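Local coordinates for conserved hypothetical protein (PDB 1TSJ) that is of unknown function but belongs by sequence to a 3-demethylubiquinone-9 3-methyltransferase family of the glyoxalase clan, at residues Ile74-Thr79 / Val121-Ala126. Residues are numbered along the deposited sequence; the frame is centred on the assembly and turned at random.
Sequences ISLFVT and VSFQLA
The Phe77 ring meets Ala126 and Gln124 obliquely on one surface of this parallel strand pair, and the Phe123 ring lies among Leu76 and Val78 on the other. Ala126 CB lies 3.6 Å from Phe77 CZ, and Gln124 CB touches CD1; on the strand 6-11 side the Phe77 ring meets that of Phe9, the two planes nearly parallel. The Gln124 amide is turned 77° from the Phe77 ring. With CG anti to the backbone N and beside the carbonyl carbon (chi1 173°), the Phe77 ring leans along its strand toward the level of Ala126. On the other surface, Val78 CG2 sits at the edge of the Phe123 ring, near its plane, while Leu76 CD1 approaches obliquely, 3.7 Å from CE2; Leu76 and Phe123 run side by side in the same direction. Helix 83-94 packs on this surface, bringing Leu89 to Val78 and Leu93 to Phe123.

The backbones pair in parallel register. Residues of 122-126 flank Leu76 and Val78: Leu76 N donates to Ser122 O and Val78 N to Gln124 O, while Leu76 O accepts from Gln124 N at 2.7 Å and Val78 O from Ala126 N. A side-chain bond is added beside them. Gln124 CG lies beside the backbone N and the chain is extended beyond it, which takes NE2 back toward Ser75 OG, 2.8 Å away, in a nearly straight bond (168°) with the hydroxyl oxygen in the amide plane.

Strand 76-79 also pairs antiparallel with 6-11, so this contact helps join the two halves of the mixed sheet. Its chemistry is divided: apolar packing faces the helix, whereas among the aromatic groups opposite, a buried amide finds a hydroxyl partner that helps fix its rotation.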
loop_
_atom_site.group_PDB
_atom_site.type_symbol
_atom_site.label_atom_id
_atom_site.label_comp_id
_atom_site.label_asym_id
_atom_site.label_seq_id
_atom_site.Cartn_x
_atom_site.Cartn_y
_atom_site.Cartn_z
ATOM N N ILE A 74 -3.348 -1.477 8.219
ATOM C CA ILE A 74 -3.311 -2.633 7.359
ATOM C C ILE A 74 -4.226 -2.263 6.177
ATOM O O ILE A 74 -4.951 -3.161 5.693
ATOM C CB ILE A 74 -3.862 -3.906 8.120
ATOM C CG1 ILE A 74 -4.222 -5.063 7.192
ATOM C CG2 ILE A 74 -5.182 -3.565 8.610
ATOM C CD1 ILE A 74 -4.628 -6.477 7.929
ATOM N N SER A 75 -4.101 -1.030 5.704
ATOM C CA SER A 75 -4.824 -0.450 4.591
ATOM C C SER A 75 -5.040 -1.102 3.237
ATOM O O SER A 75 -4.703 -2.223 2.954
ATOM C CB SER A 75 -4.246 0.962 4.359
ATOM O OG SER A 75 -3.031 1.053 3.769
ATOM N N LEU A 76 -5.736 -0.361 2.387
ATOM C CA LEU A 76 -5.970 -0.774 0.987
ATOM C C LEU A 76 -5.316 0.180 0.075
ATOM O O LEU A 76 -5.541 1.310 0.124
ATOM C CB LEU A 76 -7.461 -0.814 0.621
ATOM C CG LEU A 76 -8.179 -1.865 1.481
ATOM C CD1 LEU A 76 -9.630 -1.743 1.325
ATOM C CD2 LEU A 76 -7.871 -3.283 1.262
ATOM N N PHE A 77 -4.504 -0.326 -0.774
ATOM C CA PHE A 77 -3.644 0.456 -1.517
ATOM C C PHE A 77 -4.219 0.349 -2.926
ATOM O O PHE A 77 -4.146 -0.692 -3.632
ATOM C CB PHE A 77 -2.168 -0.038 -1.388
ATOM C CG PHE A 77 -1.175 0.665 -2.304
ATOM C CD1 PHE A 77 -0.361 1.629 -1.812
ATOM C CD2 PHE A 77 -1.160 0.460 -3.596
ATOM C CE1 PHE A 77 0.450 2.335 -2.635
ATOM C CE2 PHE A 77 -0.257 1.100 -4.390
ATOM C CZ PHE A 77 0.547 2.030 -3.898
ATOM N N VAL A 78 -4.774 1.502 -3.327
ATOM C CA VAL A 78 -5.398 1.656 -4.584
ATOM C C VAL A 78 -4.512 2.403 -5.626
ATOM O O VAL A 78 -4.153 3.577 -5.529
ATOM C CB VAL A 78 -6.888 2.265 -4.391
ATOM C CG1 VAL A 78 -7.718 2.235 -5.710
ATOM C CG2 VAL A 78 -7.642 1.629 -3.215
ATOM N N THR A 79 -4.156 1.620 -6.614
ATOM C CA THR A 79 -3.648 2.095 -7.867
ATOM C C THR A 79 -4.729 2.681 -8.828
ATOM O O THR A 79 -5.546 1.978 -9.501
ATOM C CB THR A 79 -2.943 0.980 -8.556
ATOM O OG1 THR A 79 -1.869 0.528 -7.715
ATOM C CG2 THR A 79 -2.268 1.505 -9.817
ATOM N N VAL A 121 -11.644 2.617 7.607
ATOM C CA VAL A 121 -10.745 1.853 6.782
ATOM C C VAL A 121 -9.807 2.786 6.002
ATOM O O VAL A 121 -10.237 3.757 5.343
ATOM C CB VAL A 121 -11.617 1.071 5.748
ATOM C CG1 VAL A 121 -10.821 0.147 4.847
ATOM C CG2 VAL A 121 -12.657 0.268 6.455
ATOM N N SER A 122 -8.517 2.427 5.955
ATOM C CA SER A 122 -7.513 3.269 5.295
ATOM C C SER A 122 -7.473 2.840 3.932
ATOM O O SER A 122 -7.440 1.628 3.709
ATOM C CB SER A 122 -6.153 3.015 5.880
ATOM O OG SER A 122 -6.052 3.602 7.175
ATOM N N PHE A 123 -7.505 3.842 3.051
ATOM C CA PHE A 123 -7.260 3.751 1.616
ATOM C C PHE A 123 -6.088 4.574 1.230
ATOM O O PHE A 123 -6.051 5.743 1.530
ATOM C CB PHE A 123 -8.436 4.315 0.888
ATOM C CG PHE A 123 -9.642 3.447 1.012
ATOM C CD1 PHE A 123 -10.501 3.593 2.113
ATOM C CD2 PHE A 123 -9.869 2.397 0.064
ATOM C CE1 PHE A 123 -11.535 2.685 2.263
ATOM C CE2 PHE A 123 -10.865 1.604 0.195
ATOM C CZ PHE A 123 -11.699 1.709 1.313
ATOM N N GLN A 124 -5.135 3.958 0.554
ATOM C CA GLN A 124 -4.051 4.699 -0.149
ATOM C C GLN A 124 -4.392 4.744 -1.583
ATOM O O GLN A 124 -4.684 3.666 -2.162
ATOM C CB GLN A 124 -2.646 4.088 -0.016
ATOM C CG GLN A 124 -2.337 4.054 1.445
ATOM C CD GLN A 124 -0.938 3.496 1.762
ATOM O OE1 GLN A 124 0.083 4.057 1.282
ATOM N NE2 GLN A 124 -0.885 2.359 2.537
ATOM N N LEU A 125 -4.342 6.002 -2.110
ATOM C CA LEU A 125 -4.594 6.306 -3.507
ATOM C C LEU A 125 -3.362 6.726 -4.232
ATOM O O LEU A 125 -2.800 7.748 -3.901
ATOM C CB LEU A 125 -5.697 7.366 -3.650
ATOM C CG LEU A 125 -6.847 7.260 -2.602
ATOM C CD1 LEU A 125 -7.828 8.390 -2.769
ATOM C CD2 LEU A 125 -7.644 6.013 -2.678
ATOM N N ALA A 126 -2.943 5.950 -5.206
ATOM C CA ALA A 126 -1.649 6.173 -5.731
ATOM C C ALA A 126 -1.744 6.346 -7.254
ATOM O O ALA A 126 -2.172 5.415 -7.957
ATOM C CB ALA A 126 -0.709 5.018 -5.365
#